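Local coordinates for cell division cycle protein 123 (Schizosaccharomyces pombe, PDB 4ZGP) that acts as an ATP-dependent chaperone, binding the gamma subunit of translation initiation factor eIF2 so that it can assemble with the alpha and beta subunits, at residues L22-N27 with P261-T266; P114-S119 with F178-K183; S191-C196 with D246-K251; S200-A205 with E282-E287. All blocks are in the same frame, centred on the assembly; numbering follows the deposited sequence.

Contact 1. Residues L22-N27 with P261-T266; sequences LILTKN and PFYPRT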
# COMPACT_ATOMS: atom_id res chain seq x y z
N LEU A 22 -7.94 -11.50 -17.02
CA LEU A 22 -7.75 -10.26 -16.27
C LEU A 22 -6.69 -9.41 -16.94
O LEU A 22 -5.54 -9.84 -17.08
CB LEU A 22 -7.34 -10.54 -14.83
CG LEU A 22 -8.38 -10.65 -13.71
CD1 LEU A 22 -7.66 -10.73 -12.37
CD2 LEU A 22 -9.35 -9.48 -13.73
N ILE A 23 -7.04 -8.19 -17.33
CA ILE A 23 -6.05 -7.28 -17.89
C ILE A 23 -5.87 -6.03 -17.02
O ILE A 23 -6.76 -5.65 -16.25
CB ILE A 23 -6.42 -6.84 -19.34
CG1 ILE A 23 -7.56 -5.83 -19.34
CG2 ILE A 23 -6.77 -8.05 -20.19
CD1 ILE A 23 -7.16 -4.48 -19.90
N LEU A 24 -4.69 -5.42 -17.14
CA LEU A 24 -4.32 -4.23 -16.38
C LEU A 24 -4.06 -3.06 -17.31
O LEU A 24 -3.26 -3.18 -18.24
CB LEU A 24 -3.08 -4.52 -15.55
CG LEU A 24 -2.60 -3.41 -14.61
CD1 LEU A 24 -3.61 -3.20 -13.50
CD2 LEU A 24 -1.24 -3.76 -14.04
N THR A 25 -4.70 -1.93 -17.06
CA THR A 25 -4.42 -0.75 -17.88
C THR A 25 -3.49 0.22 -17.15
O THR A 25 -3.41 0.21 -15.92
CB THR A 25 -5.69 0.00 -18.27
OG1 THR A 25 -6.26 0.60 -17.10
CG2 THR A 25 -6.72 -0.94 -18.92
N LYS A 26 -2.80 1.05 -17.92
CA LYS A 26 -2.01 2.15 -17.39
C LYS A 26 -2.80 3.02 -16.41
O LYS A 26 -2.29 3.39 -15.36
CB LYS A 26 -1.49 3.01 -18.54
CG LYS A 26 -0.83 4.30 -18.11
CD LYS A 26 -0.49 5.19 -19.31
CE LYS A 26 -1.73 5.66 -20.06
NZ LYS A 26 -2.07 7.09 -19.76
N ASN A 27 -4.04 3.35 -16.76
CA ASN A 27 -4.86 4.18 -15.88
C ASN A 27 -5.13 3.50 -14.54
O ASN A 27 -5.19 4.14 -13.50
CB ASN A 27 -6.19 4.57 -16.55
CG ASN A 27 -6.04 5.79 -17.48
OD1 ASN A 27 -5.00 6.45 -17.48
ND2 ASN A 27 -7.08 6.09 -18.24
N PRO A 261 -4.17 -2.41 -7.54
CA PRO A 261 -4.99 -2.87 -8.68
C PRO A 261 -5.61 -4.25 -8.48
O PRO A 261 -5.09 -5.08 -7.75
CB PRO A 261 -3.98 -2.90 -9.83
CG PRO A 261 -2.94 -1.90 -9.45
CD PRO A 261 -2.79 -2.10 -7.96
N PHE A 262 -6.75 -4.47 -9.14
CA PHE A 262 -7.39 -5.79 -9.15
C PHE A 262 -6.68 -6.60 -10.22
O PHE A 262 -7.11 -6.65 -11.38
CB PHE A 262 -8.89 -5.66 -9.45
CG PHE A 262 -9.69 -6.91 -9.21
CD1 PHE A 262 -10.21 -7.19 -7.95
CD2 PHE A 262 -9.98 -7.77 -10.26
CE1 PHE A 262 -10.97 -8.32 -7.72
CE2 PHE A 262 -10.75 -8.92 -10.04
CZ PHE A 262 -11.24 -9.20 -8.77
N TYR A 263 -5.56 -7.19 -9.84
CA TYR A 263 -4.64 -7.82 -10.79
C TYR A 263 -3.67 -8.70 -10.01
O TYR A 263 -3.29 -8.36 -8.89
CB TYR A 263 -3.91 -6.75 -11.59
CG TYR A 263 -3.12 -7.30 -12.74
CD1 TYR A 263 -3.77 -7.74 -13.90
CD2 TYR A 263 -1.74 -7.39 -12.68
CE1 TYR A 263 -3.05 -8.26 -14.97
CE2 TYR A 263 -1.01 -7.92 -13.75
CZ TYR A 263 -1.68 -8.35 -14.88
OH TYR A 263 -0.98 -8.87 -15.95
N PRO A 264 -3.26 -9.86 -10.58
CA PRO A 264 -2.51 -10.84 -9.79
C PRO A 264 -1.19 -10.36 -9.18
O PRO A 264 -0.71 -11.04 -8.29
CB PRO A 264 -2.25 -11.97 -10.80
CG PRO A 264 -3.45 -11.92 -11.67
CD PRO A 264 -3.72 -10.44 -11.86
N ARG A 265 -0.64 -9.23 -9.62
CA ARG A 265 0.55 -8.72 -8.93
C ARG A 265 0.21 -8.20 -7.53
O ARG A 265 1.08 -8.03 -6.67
CB ARG A 265 1.21 -7.61 -9.76
CG ARG A 265 2.64 -7.34 -9.35
CD ARG A 265 3.39 -6.59 -10.43
NE ARG A 265 3.55 -7.38 -11.65
CZ ARG A 265 4.56 -8.22 -11.88
NH1 ARG A 265 4.61 -8.87 -13.03
NH2 ARG A 265 5.51 -8.41 -10.97
N THR A 266 -1.07 -7.94 -7.29
CA THR A 266 -1.54 -7.66 -5.94
C THR A 266 -1.73 -9.00 -5.23
O THR A 266 -2.58 -9.79 -5.65
CB THR A 266 -2.85 -6.86 -5.98
OG1 THR A 266 -2.64 -5.63 -6.71
CG2 THR A 266 -3.36 -6.55 -4.56
O HOH W 1 -7.82 -5.55 -13.59
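Phe262 O accepts a hydrogen bond from a water oxygen 2.6 Å away, and the same water donates to Ile23 O, tying the two backbones together where no direct hydrogen bond joins them. Phe262 O faces residues 22-27 from an inverse gamma turn centred on Phe262, followed by a type I turn from Tyr263 to Thr266, both leading out of strand 253-261 of the ATP-grasp fold. Pro264 CD covers one face of the Tyr263 ring, and on the opposite face Leu24 CB makes a CH-pi contact, 3.8 Å from the ring centroid and 15° off its normal. Leu22 O meets the ring edge at Tyr263 CE1. With its CG anti to the backbone N (chi1 -175°), Leu24 sends CD1 to Pro261 CB, 3.7 Å away, and CD2 to Tyr263 CD2 at 3.9 Å, the leucine fork serving proline and ring at once. Leu22 spreads similarly: CD1 touches Pro264 CD, while CD2 lies in the plane of the Phe262 ring, 3.9 Å from Phe262 CD2. That ring also packs edge-to-face with Trp273. Across the two turns, Thr266 OG1 donates to Pro261 O at 2.7 Å, in the carbonyl plane and on a lone pair.

Contact 2. Residues P114-S119 with F178-K183; sequences PKLNWS and FELVLK. With ADP (adenosine-5'-diphosphate), chain C.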
# COMPACT_ATOMS: atom_id res chain seq x y z
N PRO A 114 8.07 4.86 5.26
CA PRO A 114 8.23 5.42 3.92
C PRO A 114 7.70 4.50 2.83
O PRO A 114 7.70 3.29 3.03
CB PRO A 114 9.74 5.54 3.78
CG PRO A 114 10.24 4.32 4.58
CD PRO A 114 9.29 4.19 5.74
N LYS A 115 7.27 5.06 1.70
CA LYS A 115 6.97 4.24 0.51
C LYS A 115 7.10 5.13 -0.72
O LYS A 115 7.19 6.35 -0.58
CB LYS A 115 5.56 3.60 0.61
CG LYS A 115 4.42 4.61 0.62
CD LYS A 115 3.03 3.94 0.76
CE LYS A 115 2.59 3.31 -0.57
NZ LYS A 115 1.28 2.58 -0.48
N LEU A 116 7.15 4.56 -1.92
CA LEU A 116 7.04 5.39 -3.12
C LEU A 116 5.58 5.31 -3.57
O LEU A 116 4.69 5.16 -2.74
CB LEU A 116 8.02 4.97 -4.21
CG LEU A 116 9.51 4.99 -3.83
CD1 LEU A 116 10.38 4.80 -5.05
CD2 LEU A 116 9.91 6.27 -3.07
N ASN A 117 5.34 5.45 -4.87
CA ASN A 117 3.97 5.65 -5.31
C ASN A 117 3.06 4.49 -4.97
O ASN A 117 1.89 4.69 -4.69
CB ASN A 117 3.89 5.91 -6.83
CG ASN A 117 4.81 7.05 -7.30
OD1 ASN A 117 6.00 7.09 -6.96
ND2 ASN A 117 4.26 7.96 -8.11
N TRP A 118 3.59 3.26 -5.00
CA TRP A 118 2.69 2.11 -4.78
C TRP A 118 3.09 1.20 -3.63
O TRP A 118 2.22 0.77 -2.87
CB TRP A 118 2.56 1.24 -6.03
CG TRP A 118 2.07 1.99 -7.23
CD1 TRP A 118 0.77 2.22 -7.59
CD2 TRP A 118 2.89 2.61 -8.22
NE1 TRP A 118 0.73 2.97 -8.76
CE2 TRP A 118 2.02 3.20 -9.17
CE3 TRP A 118 4.27 2.71 -8.41
CZ2 TRP A 118 2.49 3.89 -10.28
CZ3 TRP A 118 4.74 3.39 -9.51
CH2 TRP A 118 3.85 3.98 -10.43
N SER A 119 4.38 0.90 -3.50
CA SER A 119 4.81 -0.22 -2.65
C SER A 119 5.55 0.20 -1.37
O SER A 119 6.49 0.98 -1.41
CB SER A 119 5.70 -1.17 -3.46
OG SER A 119 5.08 -1.52 -4.68
N PHE A 178 7.58 10.15 -9.87
CA PHE A 178 7.74 9.39 -8.64
C PHE A 178 7.55 10.32 -7.44
O PHE A 178 7.76 11.53 -7.54
CB PHE A 178 9.11 8.71 -8.60
CG PHE A 178 9.26 7.59 -9.59
CD1 PHE A 178 8.62 6.38 -9.37
CD2 PHE A 178 10.02 7.74 -10.73
CE1 PHE A 178 8.73 5.34 -10.28
CE2 PHE A 178 10.16 6.71 -11.64
CZ PHE A 178 9.50 5.50 -11.42
N GLU A 179 7.12 9.75 -6.32
CA GLU A 179 6.83 10.54 -5.13
C GLU A 179 7.38 9.80 -3.94
O GLU A 179 7.42 8.57 -3.93
CB GLU A 179 5.32 10.78 -4.99
CG GLU A 179 4.54 9.47 -4.94
CD GLU A 179 3.07 9.63 -5.29
OE1 GLU A 179 2.76 10.47 -6.15
OE2 GLU A 179 2.24 8.89 -4.73
N LEU A 180 7.83 10.55 -2.94
CA LEU A 180 8.25 9.99 -1.68
C LEU A 180 7.16 10.20 -0.65
O LEU A 180 6.81 11.34 -0.30
CB LEU A 180 9.57 10.61 -1.21
CG LEU A 180 9.99 10.20 0.20
CD1 LEU A 180 10.14 8.71 0.29
CD2 LEU A 180 11.29 10.90 0.59
N VAL A 181 6.61 9.10 -0.18
CA VAL A 181 5.55 9.13 0.80
C VAL A 181 6.11 8.83 2.18
O VAL A 181 6.80 7.84 2.37
CB VAL A 181 4.44 8.10 0.46
CG1 VAL A 181 3.35 8.13 1.51
CG2 VAL A 181 3.87 8.39 -0.93
N LEU A 182 5.81 9.69 3.13
CA LEU A 182 6.12 9.42 4.52
C LEU A 182 4.82 9.34 5.32
O LEU A 182 4.15 10.33 5.56
CB LEU A 182 7.05 10.53 5.08
CG LEU A 182 8.35 10.68 4.29
CD1 LEU A 182 9.12 11.90 4.75
CD2 LEU A 182 9.22 9.40 4.41
N LYS A 183 4.45 8.12 5.71
CA LYS A 183 3.27 7.92 6.54
C LYS A 183 3.62 8.02 7.99
O LYS A 183 4.62 7.46 8.41
CB LYS A 183 2.67 6.55 6.25
CG LYS A 183 2.34 6.44 4.76
CD LYS A 183 1.70 5.14 4.43
CE LYS A 183 2.64 4.00 4.71
NZ LYS A 183 1.81 2.77 4.81
PB ADP C . 1.29 -2.82 0.85
O1B ADP C . -0.14 -2.51 0.44
O2B ADP C . 2.32 -2.53 -0.23
O3B ADP C . 1.38 -4.15 1.57
PA ADP C . 0.83 -1.12 3.16
O1A ADP C . -0.56 -1.71 3.04
O2A ADP C . 1.09 0.37 3.22
O3A ADP C . 1.74 -1.70 1.95
O5' ADP C . 1.48 -1.78 4.47
C5' ADP C . 2.44 -2.84 4.41
C4' ADP C . 2.58 -3.31 5.85
O4' ADP C . 3.35 -2.36 6.58
C3' ADP C . 1.22 -3.38 6.53
O3' ADP C . 0.73 -4.72 6.57
C2' ADP C . 1.44 -2.82 7.92
O2' ADP C . 1.56 -3.87 8.88
C1' ADP C . 2.74 -2.06 7.85
N9 ADP C . 2.42 -0.61 7.90
C8 ADP C . 1.94 0.12 6.86
N7 ADP C . 1.74 1.41 7.23
C5 ADP C . 2.10 1.52 8.53
C6 ADP C . 2.15 2.62 9.53
N6 ADP C . 1.76 3.87 9.18
N1 ADP C . 2.59 2.32 10.78
C2 ADP C . 2.99 1.07 11.10
N3 ADP C . 2.97 0.03 10.25
C4 ADP C . 2.55 0.19 8.97
O HOH W 2 0.04 2.66 1.88
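Lys183 and Lys115 cross with Lys183 CE 4.0 Å from Lys115 CD, and both ammonium groups serve the nucleotide from one face of an antiparallel strand pair in the ATP-grasp fold. Lys183 NZ donates to N7 of the adenine, 2.8 Å away, and to the alpha-phosphate oxygen O2A. Lys115 NZ is held by Trp118 O, a salt bridge to Asp258 and a water shared with O2A. Long lysines suit this place, carrying positive charge from the sheet to the alpha-phosphate, Lys183 directly and Lys115 through water. Lys115 is rooted in the hydrogen-bonded pair with Val181, Lys115 N donating to Val181 O and Val181 N to Lys115 O at 2.8 Å; Lys183 follows two residues after Val181. Lys115 CG presses tightly on Val181 CB at 3.5 Å, while Pro114 CB meets Leu182 CD2 on the opposite face. Beyond the pairing, Asn117 OD1 accepts from Glu179 N at 3.0 Å, and the amide stacks on the Glu179 carboxylate with planes 13° apart, ND2 being held by Ser177 and Gln33. Ser35 and Lys52 bind that carboxylate. Glu179 O, with no conventional hydrogen-bond partner in the model, makes a CA-H...O contact with Leu116 CA at 3.3 Å.

Contact 3. Residues S191-C196 with D246-K251; sequences STEFRC and DVYIHK. With ADP (adenosine-5'-diphosphate), chain C.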
# COMPACT_ATOMS: atom_id res chain seq x y z
N SER A 191 -2.86 -8.49 13.16
CA SER A 191 -3.94 -9.45 12.94
C SER A 191 -5.30 -8.79 12.79
O SER A 191 -6.29 -9.48 12.56
CB SER A 191 -4.01 -10.46 14.09
OG SER A 191 -2.83 -11.25 14.17
N THR A 192 -5.39 -7.47 12.94
CA THR A 192 -6.67 -6.83 12.64
C THR A 192 -6.55 -5.94 11.40
O THR A 192 -7.28 -4.95 11.24
CB THR A 192 -7.22 -6.02 13.83
OG1 THR A 192 -6.33 -4.94 14.13
CG2 THR A 192 -7.35 -6.91 15.08
N GLU A 193 -5.64 -6.35 10.52
CA GLU A 193 -5.57 -5.75 9.20
C GLU A 193 -6.14 -6.73 8.18
O GLU A 193 -5.97 -7.94 8.30
CB GLU A 193 -4.14 -5.35 8.82
CG GLU A 193 -4.10 -4.06 8.01
CD GLU A 193 -2.90 -3.96 7.10
OE1 GLU A 193 -1.83 -4.49 7.46
OE2 GLU A 193 -3.05 -3.34 6.03
N PHE A 194 -6.84 -6.19 7.18
CA PHE A 194 -7.50 -7.05 6.20
C PHE A 194 -7.22 -6.57 4.78
O PHE A 194 -6.98 -5.39 4.56
CB PHE A 194 -9.02 -7.09 6.42
CG PHE A 194 -9.42 -7.58 7.78
CD1 PHE A 194 -9.59 -8.94 8.01
CD2 PHE A 194 -9.57 -6.69 8.84
CE1 PHE A 194 -9.93 -9.42 9.29
CE2 PHE A 194 -9.93 -7.16 10.12
CZ PHE A 194 -10.11 -8.52 10.34
N ARG A 195 -7.31 -7.49 3.83
CA ARG A 195 -7.23 -7.14 2.43
C ARG A 195 -8.58 -7.44 1.79
O ARG A 195 -9.12 -8.52 1.99
CB ARG A 195 -6.11 -7.92 1.74
CG ARG A 195 -6.06 -7.68 0.24
CD ARG A 195 -4.67 -7.91 -0.33
NE ARG A 195 -3.72 -6.88 0.09
CZ ARG A 195 -2.46 -6.82 -0.31
NH1 ARG A 195 -1.99 -7.75 -1.13
NH2 ARG A 195 -1.66 -5.82 0.10
N CYS A 196 -9.11 -6.48 1.04
CA CYS A 196 -10.52 -6.45 0.67
C CYS A 196 -10.65 -6.27 -0.83
O CYS A 196 -10.10 -5.34 -1.43
CB CYS A 196 -11.26 -5.33 1.41
SG CYS A 196 -10.93 -5.28 3.20
N ASP A 246 -6.64 -2.20 1.45
CA ASP A 246 -6.20 -2.77 2.73
C ASP A 246 -6.77 -1.91 3.84
O ASP A 246 -6.84 -0.68 3.70
CB ASP A 246 -4.67 -2.83 2.84
CG ASP A 246 -4.06 -3.84 1.87
OD1 ASP A 246 -4.78 -4.75 1.42
OD2 ASP A 246 -2.86 -3.72 1.56
N VAL A 247 -7.21 -2.54 4.92
CA VAL A 247 -7.82 -1.80 6.02
C VAL A 247 -7.26 -2.25 7.35
O VAL A 247 -6.91 -3.40 7.52
CB VAL A 247 -9.33 -1.98 6.06
CG1 VAL A 247 -9.92 -1.34 4.88
CG2 VAL A 247 -9.70 -3.46 6.11
N TYR A 248 -7.16 -1.30 8.27
CA TYR A 248 -6.76 -1.59 9.63
C TYR A 248 -7.94 -1.25 10.53
O TYR A 248 -8.46 -0.14 10.50
CB TYR A 248 -5.53 -0.77 10.04
CG TYR A 248 -5.14 -1.00 11.48
CD1 TYR A 248 -4.88 -2.27 11.96
CD2 TYR A 248 -5.01 0.08 12.36
CE1 TYR A 248 -4.52 -2.48 13.31
CE2 TYR A 248 -4.63 -0.12 13.70
CZ TYR A 248 -4.40 -1.40 14.16
OH TYR A 248 -4.04 -1.60 15.49
N ILE A 249 -8.40 -2.22 11.31
CA ILE A 249 -9.59 -1.99 12.12
C ILE A 249 -9.19 -2.08 13.58
O ILE A 249 -8.65 -3.07 14.02
CB ILE A 249 -10.71 -3.00 11.80
CG1 ILE A 249 -11.13 -2.83 10.33
CG2 ILE A 249 -11.93 -2.76 12.71
CD1 ILE A 249 -12.21 -3.80 9.84
N HIS A 250 -9.43 -1.00 14.30
CA HIS A 250 -8.94 -0.89 15.66
C HIS A 250 -9.97 -0.12 16.47
O HIS A 250 -10.38 0.97 16.07
CB HIS A 250 -7.58 -0.20 15.68
CG HIS A 250 -6.99 -0.08 17.05
ND1 HIS A 250 -6.51 -1.16 17.76
CD2 HIS A 250 -6.78 1.00 17.84
CE1 HIS A 250 -6.04 -0.75 18.92
NE2 HIS A 250 -6.19 0.56 19.00
N LYS A 251 -10.41 -0.69 17.58
CA LYS A 251 -11.41 -0.05 18.43
C LYS A 251 -12.61 0.47 17.65
O LYS A 251 -12.97 1.65 17.76
CB LYS A 251 -10.78 1.10 19.21
CG LYS A 251 -9.63 0.71 20.11
CD LYS A 251 -8.92 1.96 20.62
CE LYS A 251 -8.78 1.97 22.13
NZ LYS A 251 -10.02 1.58 22.87
PB ADP C . 1.29 -2.82 0.85
O1B ADP C . -0.14 -2.51 0.44
O2B ADP C . 2.32 -2.53 -0.23
O3B ADP C . 1.38 -4.15 1.57
PA ADP C . 0.83 -1.12 3.16
O1A ADP C . -0.56 -1.71 3.04
O2A ADP C . 1.09 0.37 3.22
O3A ADP C . 1.74 -1.70 1.95
O5' ADP C . 1.48 -1.78 4.47
C5' ADP C . 2.44 -2.84 4.41
C4' ADP C . 2.58 -3.31 5.85
O4' ADP C . 3.35 -2.36 6.58
C3' ADP C . 1.22 -3.38 6.53
O3' ADP C . 0.73 -4.72 6.57
C2' ADP C . 1.44 -2.82 7.92
O2' ADP C . 1.56 -3.87 8.88
C1' ADP C . 2.74 -2.06 7.85
N9 ADP C . 2.42 -0.61 7.90
C8 ADP C . 1.94 0.12 6.86
N7 ADP C . 1.74 1.41 7.23
C5 ADP C . 2.10 1.52 8.53
C6 ADP C . 2.15 2.62 9.53
N6 ADP C . 1.76 3.87 9.18
N1 ADP C . 2.59 2.32 10.78
C2 ADP C . 2.99 1.07 11.10
N3 ADP C . 2.97 0.03 10.25
C4 ADP C . 2.55 0.19 8.97
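Arg195 lies alongside Asp246, its guanidinium within 3° of the carboxylate plane. The grip is side-on: Arg195 NE donates to Asp246 OD1 at 2.7 Å and Arg195 NH2 to Asp246 OD2 at 2.8 Å, each oxygen using its syn lone pair. The bend of the arginine at chi3 (-70°) brings both N-H groups round to the acid, a pairing whose two straight bonds fix the rotation of the carboxylate. Asp246 OD2 also forms a salt bridge to Arg209 and lies 3.2 Å from ADP O1B. In one of its two conformers Glu193 shares Arg209 through OE2, 4.5 Å from Asp246 OD2, while its OE1 accepts from the ribose O3' of ADP at 2.7 Å. The strands run antiparallel, with Phe194 N to Val247 O and Val247 N to Phe194 O closing the hydrogen-bonded pair. Next to it, Thr192 O receives Ile249 N, and its short hydroxyl side chain turns back to donate to Ile249 O at 3.0 Å. On the face opposite Glu193, Arg195 and Asp246, Phe194 CD2 packs against Ile249 CD1, toward helix 221-233. The polar face is one wall of the ADP site, which in the ATP-grasp fold lies between two beta-sheet lobes.

Contact 4. Residues S200-A205 with E282-E287; sequences SKRLIA and ENMKPE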
# COMPACT_ATOMS: atom_id res chain seq x y z
N SER A 200 -16.81 -4.80 -9.68
CA SER A 200 -18.00 -4.04 -10.06
C SER A 200 -18.57 -3.28 -8.86
O SER A 200 -19.76 -3.31 -8.61
CB SER A 200 -19.06 -4.96 -10.68
OG SER A 200 -18.43 -5.77 -11.66
N LYS A 201 -17.67 -2.62 -8.12
CA LYS A 201 -18.02 -1.79 -6.97
C LYS A 201 -18.67 -2.56 -5.82
O LYS A 201 -19.25 -1.96 -4.91
CB LYS A 201 -18.94 -0.64 -7.40
CG LYS A 201 -18.26 0.37 -8.31
CD LYS A 201 -16.97 0.88 -7.69
CE LYS A 201 -16.52 2.21 -8.30
NZ LYS A 201 -15.19 2.62 -7.78
N ARG A 202 -18.55 -3.88 -5.83
CA ARG A 202 -19.08 -4.64 -4.72
C ARG A 202 -17.96 -5.41 -4.00
O ARG A 202 -16.99 -5.84 -4.61
CB ARG A 202 -20.17 -5.59 -5.22
CG ARG A 202 -21.40 -4.83 -5.75
CD ARG A 202 -22.37 -5.73 -6.50
NE ARG A 202 -22.76 -6.89 -5.72
CZ ARG A 202 -23.70 -6.88 -4.78
NH1 ARG A 202 -24.35 -5.75 -4.50
NH2 ARG A 202 -23.98 -7.99 -4.11
N LEU A 203 -18.11 -5.56 -2.69
CA LEU A 203 -17.16 -6.33 -1.90
C LEU A 203 -17.42 -7.83 -2.07
O LEU A 203 -18.41 -8.34 -1.53
CB LEU A 203 -17.27 -5.95 -0.44
CG LEU A 203 -16.35 -6.65 0.55
CD1 LEU A 203 -14.93 -6.13 0.39
CD2 LEU A 203 -16.84 -6.42 1.98
N ILE A 204 -16.55 -8.51 -2.79
CA ILE A 204 -16.76 -9.92 -3.08
C ILE A 204 -16.03 -10.83 -2.09
O ILE A 204 -16.40 -12.00 -1.93
CB ILE A 204 -16.32 -10.26 -4.50
CG1 ILE A 204 -14.84 -9.93 -4.72
CG2 ILE A 204 -17.20 -9.52 -5.51
CD1 ILE A 204 -14.24 -10.50 -5.99
N ALA A 205 -15.00 -10.30 -1.43
CA ALA A 205 -14.15 -11.11 -0.56
C ALA A 205 -13.25 -10.23 0.29
O ALA A 205 -12.86 -9.16 -0.14
CB ALA A 205 -13.29 -12.06 -1.37
N GLU A 282 -22.34 -10.38 -7.98
CA GLU A 282 -23.73 -10.16 -7.58
C GLU A 282 -24.11 -10.85 -6.28
O GLU A 282 -25.25 -10.74 -5.83
CB GLU A 282 -24.68 -10.63 -8.69
CG GLU A 282 -24.74 -9.69 -9.87
CD GLU A 282 -24.72 -10.42 -11.19
OE1 GLU A 282 -25.81 -10.64 -11.77
OE2 GLU A 282 -23.62 -10.78 -11.65
N ASN A 283 -23.17 -11.58 -5.69
CA ASN A 283 -23.43 -12.21 -4.40
C ASN A 283 -23.74 -11.17 -3.34
O ASN A 283 -23.22 -10.06 -3.39
CB ASN A 283 -22.24 -13.06 -3.99
CG ASN A 283 -22.39 -14.51 -4.42
OD1 ASN A 283 -22.34 -14.83 -5.61
ND2 ASN A 283 -22.58 -15.39 -3.44
N MET A 284 -24.59 -11.53 -2.39
CA MET A 284 -25.00 -10.60 -1.34
C MET A 284 -24.10 -10.70 -0.11
O MET A 284 -24.19 -9.88 0.80
CB MET A 284 -26.46 -10.85 -0.95
CG MET A 284 -27.42 -10.93 -2.14
SD MET A 284 -27.41 -9.46 -3.19
CE MET A 284 -28.55 -9.97 -4.47
N LYS A 285 -23.26 -11.73 -0.08
CA LYS A 285 -22.34 -11.93 1.03
C LYS A 285 -20.92 -12.04 0.48
O LYS A 285 -20.70 -12.73 -0.51
CB LYS A 285 -22.70 -13.18 1.82
N PRO A 286 -19.96 -11.34 1.09
CA PRO A 286 -18.60 -11.57 0.61
C PRO A 286 -18.04 -12.87 1.18
O PRO A 286 -18.48 -13.28 2.27
CB PRO A 286 -17.82 -10.38 1.17
CG PRO A 286 -18.53 -10.07 2.46
CD PRO A 286 -20.00 -10.30 2.14
N GLU A 287 -17.09 -13.48 0.49
CA GLU A 287 -16.33 -14.58 1.08
C GLU A 287 -15.37 -14.02 2.10
O GLU A 287 -14.71 -13.03 1.84
CB GLU A 287 -15.54 -15.36 0.03
CG GLU A 287 -16.37 -16.39 -0.72
CD GLU A 287 -15.50 -17.40 -1.45
OE1 GLU A 287 -14.43 -17.78 -0.93
OE2 GLU A 287 -15.89 -17.81 -2.56
O HOH W 3 -18.79 -13.12 -3.03
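A short parallel pairing at the edge of the mixed sheet joins Ala205, on strand 202-208, to Glu287, where the chain enters the outermost strand 287-289. Its anchor is Ile204 O, which accepts from Glu287 N at 2.9 Å with the donor 37° out of the carbonyl plane. A water, donating to Ile204 O and to Lys285 O, gives the same carbonyl a second partner. Alongside, Ala205 CA comes within 3.1 Å of Glu287 O as a CA-H...O contact, and the small CB of Ala205 sits 3.6 Å from Glu287 O, on the same face of the sheet as Glu287 CB. Ile204 leaves the extended conformation (psi -21°), and both Ile204 and Ala205 make backbone hydrogen bonds with Phe197 of the neighbouring strand, consistent with a classic beta bulge in this sheet of the ATP-grasp fold. Pro286, lacking an N-H, fills the position before the pairing with its ring: CB lies 3.4 Å from Leu203 O, and CG meets Leu203 CD2 at 4.1 Å. Leu203, its CG anti to the backbone N (chi1 180°), also reaches Ile228 and Leu232 of helix 221-233, which Pro286 touches at Glu225. At the exposed end Arg202 turns its guanidinium to the backbone carbonyls of the loop. Its NE donates to Ser281 O, while the NH2 contact with Asn283 O, at the edge of the guanidinium, is too short to be trusted in detail.

How the contacts relate
ADP links contact 2 and contact 3, which lie about 20 Å apart centre to centre without touching: they grip it from two different sheets, on either side of the nucleotide. Contact 1 closes the chain around both, since their segments are nested between 22-27 and 261-266. It follows Asn260 of the ATP site, with the side chain of Pro261 about 9 Å from ADP, and Thr266 CG2 packs on Arg195 NH1 of contact 3 at 3.9 Å. Contact 4 lies farther out on the same sheet as contact 3; Leu203 CD1 meets Cys196 CB at 3.9 Å, whereas contact 2 is about 30 Å away between centres. Phe262 CE1 of contact 1 also touches Ile204 CD1 of contact 4, at 4.3 Å.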